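Local atomic coordinates of SxtG (Microseira wollei, PDB entry 6U1R), a protein that probably transfers an amidino group from a donor onto an acceptor amine in the biosynthesis of the paralytic shellfish toxin saxitoxin. Residues E54-W59 / A188-N193; F194-T199 / K230-N235. All coordinates share one frame; numbering follows the deposited sequence.

Contact 1: E54-W59 / A188-N193; sequences EPINKW and AQYDFN
Pro55 sets the CG corner of its ring over the centre of the Tyr190 phenol. The Pro55 CG atom stands 3.6 Å from the centroid of the Tyr190 ring and only 5° off its normal, a CH-pi contact that touches all six ring carbons almost evenly. A cis peptide bond links Glu54 to Pro55. On the opposite face of the phenol lies Gln189 CB, so the ring is held between its own chain neighbour and the proline. A chi1 of -44° swings the Tyr190 ring beside its own backbone N and against Pro55, and the Tyr190 OH is hydrogen-bonded to the backbone O of Ala152. Ile56 adds a second apolar touch, its CD1 atom lying 4.0 Å from Tyr190 CE1. This buried patch joins helix 53-57 to the long loop between strands 176-179 and 219-222 of the amidinotransferase fold, and the Ile56 side chain is about 7 Å from that of Asp215, a predicted active-site residue. Packing is looser towards the solvent. There the exposed ring of Phe192 meets Pro55 obliquely, with Phe192 CE1 4.1 Å from Pro55 CB. Trp59 reaches the loop through water: its NE1 donates to a water at 3.2 Å, which in turn donates to Asp191 O at 2.8 Å. Beside this bridge, an Asx turn shapes the loop as Asn193 N hydrogen-bonds to Asp191 OD1 from above the carboxylate plane. On the Trp59 side of the water, Lys58 and Glu54 form a salt bridge within segment 54-59, NZ of Lys58 meeting OE1 of Glu54 on its syn side at 3.1 Å, while CG of Lys58 rests over one face of the Trp59 indole.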
# COMPACT_ATOMS: atom_id res chain seq x y z
N GLU A 54 -16.31 -15.71 8.51
CA GLU A 54 -16.61 -14.39 9.06
C GLU A 54 -15.47 -13.43 8.80
O GLU A 54 -14.31 -13.86 8.67
CB GLU A 54 -16.87 -14.47 10.58
CG GLU A 54 -17.98 -15.44 11.00
CD GLU A 54 -19.35 -14.79 11.07
OE1 GLU A 54 -20.32 -15.48 11.47
OE2 GLU A 54 -19.47 -13.58 10.75
N PRO A 55 -15.79 -12.13 8.69
CA PRO A 55 -17.13 -11.56 8.71
C PRO A 55 -17.71 -11.32 7.30
O PRO A 55 -18.76 -10.69 7.25
CB PRO A 55 -16.92 -10.23 9.43
CG PRO A 55 -15.58 -9.79 8.95
CD PRO A 55 -14.77 -11.07 8.74
N ILE A 56 -17.05 -11.81 6.24
CA ILE A 56 -17.45 -11.53 4.85
C ILE A 56 -18.12 -12.73 4.18
O ILE A 56 -19.21 -12.61 3.63
CB ILE A 56 -16.24 -11.06 4.02
CG1 ILE A 56 -15.73 -9.71 4.53
CG2 ILE A 56 -16.61 -10.96 2.53
CD1 ILE A 56 -14.41 -9.38 3.99
N ASN A 57 -17.42 -13.87 4.13
CA ASN A 57 -17.75 -14.87 3.12
C ASN A 57 -19.09 -15.55 3.37
O ASN A 57 -19.68 -16.08 2.42
CB ASN A 57 -16.63 -15.87 3.03
CG ASN A 57 -15.38 -15.23 2.47
OD1 ASN A 57 -15.46 -14.40 1.56
ND2 ASN A 57 -14.23 -15.55 3.05
N LYS A 58 -19.60 -15.53 4.58
CA LYS A 58 -20.92 -16.11 4.77
C LYS A 58 -21.98 -15.41 3.91
O LYS A 58 -23.02 -16.00 3.63
CB LYS A 58 -21.33 -16.06 6.25
CG LYS A 58 -21.62 -14.70 6.81
CD LYS A 58 -21.84 -14.83 8.32
CE LYS A 58 -22.27 -13.53 8.97
NZ LYS A 58 -22.64 -13.80 10.40
N TRP A 59 -21.71 -14.19 3.46
CA TRP A 59 -22.68 -13.45 2.66
C TRP A 59 -22.53 -13.72 1.16
O TRP A 59 -23.25 -13.11 0.36
CB TRP A 59 -22.56 -11.95 2.96
CG TRP A 59 -22.87 -11.67 4.41
CD1 TRP A 59 -22.01 -11.25 5.37
CD2 TRP A 59 -24.14 -11.84 5.06
NE1 TRP A 59 -22.66 -11.14 6.58
CE2 TRP A 59 -23.97 -11.49 6.42
CE3 TRP A 59 -25.41 -12.25 4.62
CZ2 TRP A 59 -25.02 -11.54 7.34
CZ3 TRP A 59 -26.45 -12.29 5.55
CH2 TRP A 59 -26.24 -11.94 6.89
N ALA A 188 -15.34 -1.76 12.58
CA ALA A 188 -16.15 -0.70 11.96
C ALA A 188 -16.26 -0.82 10.43
O ALA A 188 -17.13 -0.18 9.84
CB ALA A 188 -15.58 0.67 12.31
N GLN A 189 -15.38 -1.60 9.79
CA GLN A 189 -15.43 -1.82 8.35
C GLN A 189 -16.54 -2.77 7.93
O GLN A 189 -16.81 -2.91 6.73
CB GLN A 189 -14.05 -2.33 7.88
CG GLN A 189 -13.90 -2.52 6.35
CD GLN A 189 -14.11 -1.25 5.55
OE1 GLN A 189 -14.10 -0.15 6.09
NE2 GLN A 189 -14.29 -1.40 4.22
N TYR A 190 -17.24 -3.41 8.88
CA TYR A 190 -18.23 -4.43 8.56
C TYR A 190 -19.53 -4.13 9.30
O TYR A 190 -19.52 -3.70 10.46
CB TYR A 190 -17.71 -5.83 8.94
CG TYR A 190 -16.28 -6.08 8.53
CD1 TYR A 190 -15.96 -6.34 7.21
CD2 TYR A 190 -15.26 -6.05 9.47
CE1 TYR A 190 -14.62 -6.57 6.82
CE2 TYR A 190 -13.94 -6.27 9.11
CZ TYR A 190 -13.63 -6.53 7.78
OH TYR A 190 -12.30 -6.74 7.44
N ASP A 191 -20.65 -4.38 8.62
CA ASP A 191 -21.99 -4.18 9.17
C ASP A 191 -22.41 -5.46 9.86
O ASP A 191 -22.85 -6.42 9.22
CB ASP A 191 -22.96 -3.79 8.06
CG ASP A 191 -24.39 -3.59 8.55
OD1 ASP A 191 -24.64 -3.78 9.75
OD2 ASP A 191 -25.25 -3.27 7.71
N PHE A 192 -22.29 -5.50 11.18
CA PHE A 192 -22.64 -6.74 11.88
C PHE A 192 -24.14 -6.91 12.05
O PHE A 192 -24.56 -7.95 12.57
CB PHE A 192 -21.91 -6.79 13.23
CG PHE A 192 -20.44 -7.08 13.09
CD1 PHE A 192 -19.99 -8.38 12.95
CD2 PHE A 192 -19.52 -6.04 13.06
CE1 PHE A 192 -18.63 -8.65 12.80
CE2 PHE A 192 -18.15 -6.30 12.92
CZ PHE A 192 -17.71 -7.61 12.80
N ASN A 193 -24.95 -5.96 11.61
CA ASN A 193 -26.40 -6.14 11.55
C ASN A 193 -26.88 -6.46 10.14
O ASN A 193 -28.08 -6.38 9.87
CB ASN A 193 -27.10 -4.90 12.09
CG ASN A 193 -26.69 -4.58 13.52
OD1 ASN A 193 -26.52 -5.48 14.34
ND2 ASN A 193 -26.51 -3.30 13.82
O HOH W 1 -22.58 -9.24 9.18

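Contact 2: F194-T199 / K230-N235; sequences FQFPQT and KSHVTN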
# COMPACT_ATOMS: atom_id res chain seq x y z
N PHE A 194 -25.98 -6.85 9.24
CA PHE A 194 -26.35 -6.98 7.84
C PHE A 194 -27.38 -8.08 7.64
O PHE A 194 -27.33 -9.13 8.27
CB PHE A 194 -25.12 -7.27 6.97
CG PHE A 194 -25.44 -7.40 5.51
CD1 PHE A 194 -25.55 -6.27 4.72
CD2 PHE A 194 -25.66 -8.65 4.93
CE1 PHE A 194 -25.85 -6.37 3.37
CE2 PHE A 194 -25.97 -8.75 3.58
CZ PHE A 194 -26.07 -7.62 2.80
N GLN A 195 -28.33 -7.82 6.73
CA GLN A 195 -29.24 -8.82 6.19
C GLN A 195 -29.42 -8.54 4.71
O GLN A 195 -29.43 -7.38 4.28
CB GLN A 195 -30.62 -8.81 6.88
CG GLN A 195 -30.59 -9.01 8.38
CD GLN A 195 -30.12 -10.39 8.80
OE1 GLN A 195 -30.04 -11.32 7.99
NE2 GLN A 195 -29.80 -10.53 10.08
N PHE A 196 -29.57 -9.60 3.91
CA PHE A 196 -29.81 -9.40 2.49
C PHE A 196 -31.01 -8.48 2.30
O PHE A 196 -31.99 -8.59 3.05
CB PHE A 196 -30.05 -10.73 1.78
CG PHE A 196 -28.83 -11.62 1.67
CD1 PHE A 196 -27.68 -11.19 1.02
CD2 PHE A 196 -28.86 -12.90 2.19
CE1 PHE A 196 -26.57 -12.04 0.92
CE2 PHE A 196 -27.76 -13.74 2.08
CZ PHE A 196 -26.62 -13.31 1.44
N PRO A 197 -30.98 -7.57 1.33
CA PRO A 197 -32.17 -6.77 1.02
C PRO A 197 -33.34 -7.63 0.56
O PRO A 197 -33.18 -8.76 0.10
CB PRO A 197 -31.71 -5.84 -0.11
CG PRO A 197 -30.23 -5.88 -0.11
CD PRO A 197 -29.81 -7.16 0.54
N GLN A 198 -34.54 -7.06 0.66
CA GLN A 198 -35.72 -7.68 0.06
C GLN A 198 -35.68 -7.52 -1.46
O GLN A 198 -34.90 -6.75 -2.02
CB GLN A 198 -37.00 -7.07 0.62
CG GLN A 198 -37.22 -7.37 2.08
CD GLN A 198 -37.29 -8.86 2.35
OE1 GLN A 198 -37.77 -9.63 1.51
NE2 GLN A 198 -36.81 -9.28 3.51
N THR A 199 -36.56 -8.28 -2.14
CA THR A 199 -36.53 -8.31 -3.60
C THR A 199 -36.70 -6.91 -4.19
O THR A 199 -36.06 -6.57 -5.19
CB THR A 199 -37.62 -9.25 -4.14
OG1 THR A 199 -38.89 -8.85 -3.62
CG2 THR A 199 -37.33 -10.68 -3.72
N LYS A 230 -19.68 -2.08 -6.70
CA LYS A 230 -19.68 -2.32 -5.26
C LYS A 230 -20.02 -3.79 -4.99
O LYS A 230 -20.69 -4.45 -5.78
CB LYS A 230 -20.71 -1.41 -4.58
CG LYS A 230 -20.36 0.09 -4.64
CD LYS A 230 -21.38 0.96 -3.89
CE LYS A 230 -21.10 0.97 -2.40
NZ LYS A 230 -22.08 1.81 -1.68
N SER A 231 -19.52 -4.32 -3.88
CA SER A 231 -19.70 -5.74 -3.56
C SER A 231 -19.53 -5.92 -2.06
O SER A 231 -19.39 -4.95 -1.31
CB SER A 231 -18.70 -6.61 -4.31
OG SER A 231 -17.42 -6.42 -3.76
N HIS A 232 -19.51 -7.18 -1.61
CA HIS A 232 -19.23 -7.43 -0.20
C HIS A 232 -17.81 -7.09 0.21
O HIS A 232 -17.54 -7.11 1.41
CB HIS A 232 -19.56 -8.87 0.15
CG HIS A 232 -21.03 -9.13 0.19
ND1 HIS A 232 -21.88 -8.46 1.06
CD2 HIS A 232 -21.82 -9.93 -0.56
CE1 HIS A 232 -23.12 -8.87 0.87
NE2 HIS A 232 -23.11 -9.77 -0.11
N VAL A 233 -16.90 -6.77 -0.71
CA VAL A 233 -15.55 -6.36 -0.34
C VAL A 233 -15.14 -5.00 -0.89
O VAL A 233 -14.16 -4.43 -0.39
CB VAL A 233 -14.50 -7.43 -0.75
CG1 VAL A 233 -14.79 -8.75 -0.05
CG2 VAL A 233 -14.47 -7.61 -2.26
N THR A 234 -15.84 -4.44 -1.87
CA THR A 234 -15.45 -3.18 -2.51
C THR A 234 -16.49 -2.12 -2.16
O THR A 234 -17.67 -2.29 -2.48
CB THR A 234 -15.34 -3.35 -4.03
OG1 THR A 234 -14.24 -4.23 -4.33
CG2 THR A 234 -15.09 -2.02 -4.72
N ASN A 235 -16.06 -1.04 -1.49
CA ASN A 235 -16.96 0.03 -1.10
C ASN A 235 -16.70 1.30 -1.91
O ASN A 235 -15.86 1.35 -2.81
CB ASN A 235 -16.87 0.30 0.41
CG ASN A 235 -15.50 0.79 0.87
OD1 ASN A 235 -14.57 0.95 0.07
ND2 ASN A 235 -15.38 1.03 2.16
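Neither backbone forms regular helix or strand, and the two chains stay well apart: the nearest CA atoms, those of Phe194 and His232, are 10.7 Å from each other. Segment 194-199 is extended through most of its length, whereas 230-235 is folded back by Ser231, whose OG accepts from Val233 N at 3.1 Å and Thr234 N at 3.2 Å, an ST turn extended into an ST motif that leads to Asn235, the N-cap of helix 236-245. Aromatic side chains span the gap. His232 points the edge of its imidazole at the face of Phe194 in an offset edge-to-face pair, with ring centroids 5.5 Å apart and planes at 88°. The closest approach is His232 CE1 to Phe194 CZ, 3.7 Å. With chi1 at -180° the phenyl swings away from its own N and reaches out to the histidine. His232 NE2 lies at the Phe196 ring edge, 4.3 Å from Phe196 CE1. Hydrogen bonds from Val206 N to His232 ND1 and from His232 NE2 to Pro260 O together help fix the ring's rotation. The His232 side chain lies about 9 Å from those of Asp215 and His264, so the aromatic pair packs beside the predicted active site.

After strand 37-42 the chain enters helix 53-57, and contact 1 closes a loop of 128 intervening residues when the chain returns at 188-193. Contact 2 starts at the very next residue, Phe194, and closes a much shorter loop, 30 residues with no helix, at 230-235. The two loops therefore follow in series, neither nested nor crossed. Their centres are 10 Å apart, and Trp59 joins them: its indole packs edge-to-face with both Phe194 and Phe196, and its backbone O lies against His232 NE2. Together the contacts tie the long loop after strand 176-179 to helix 53-57 and to the turn before helix 236-245.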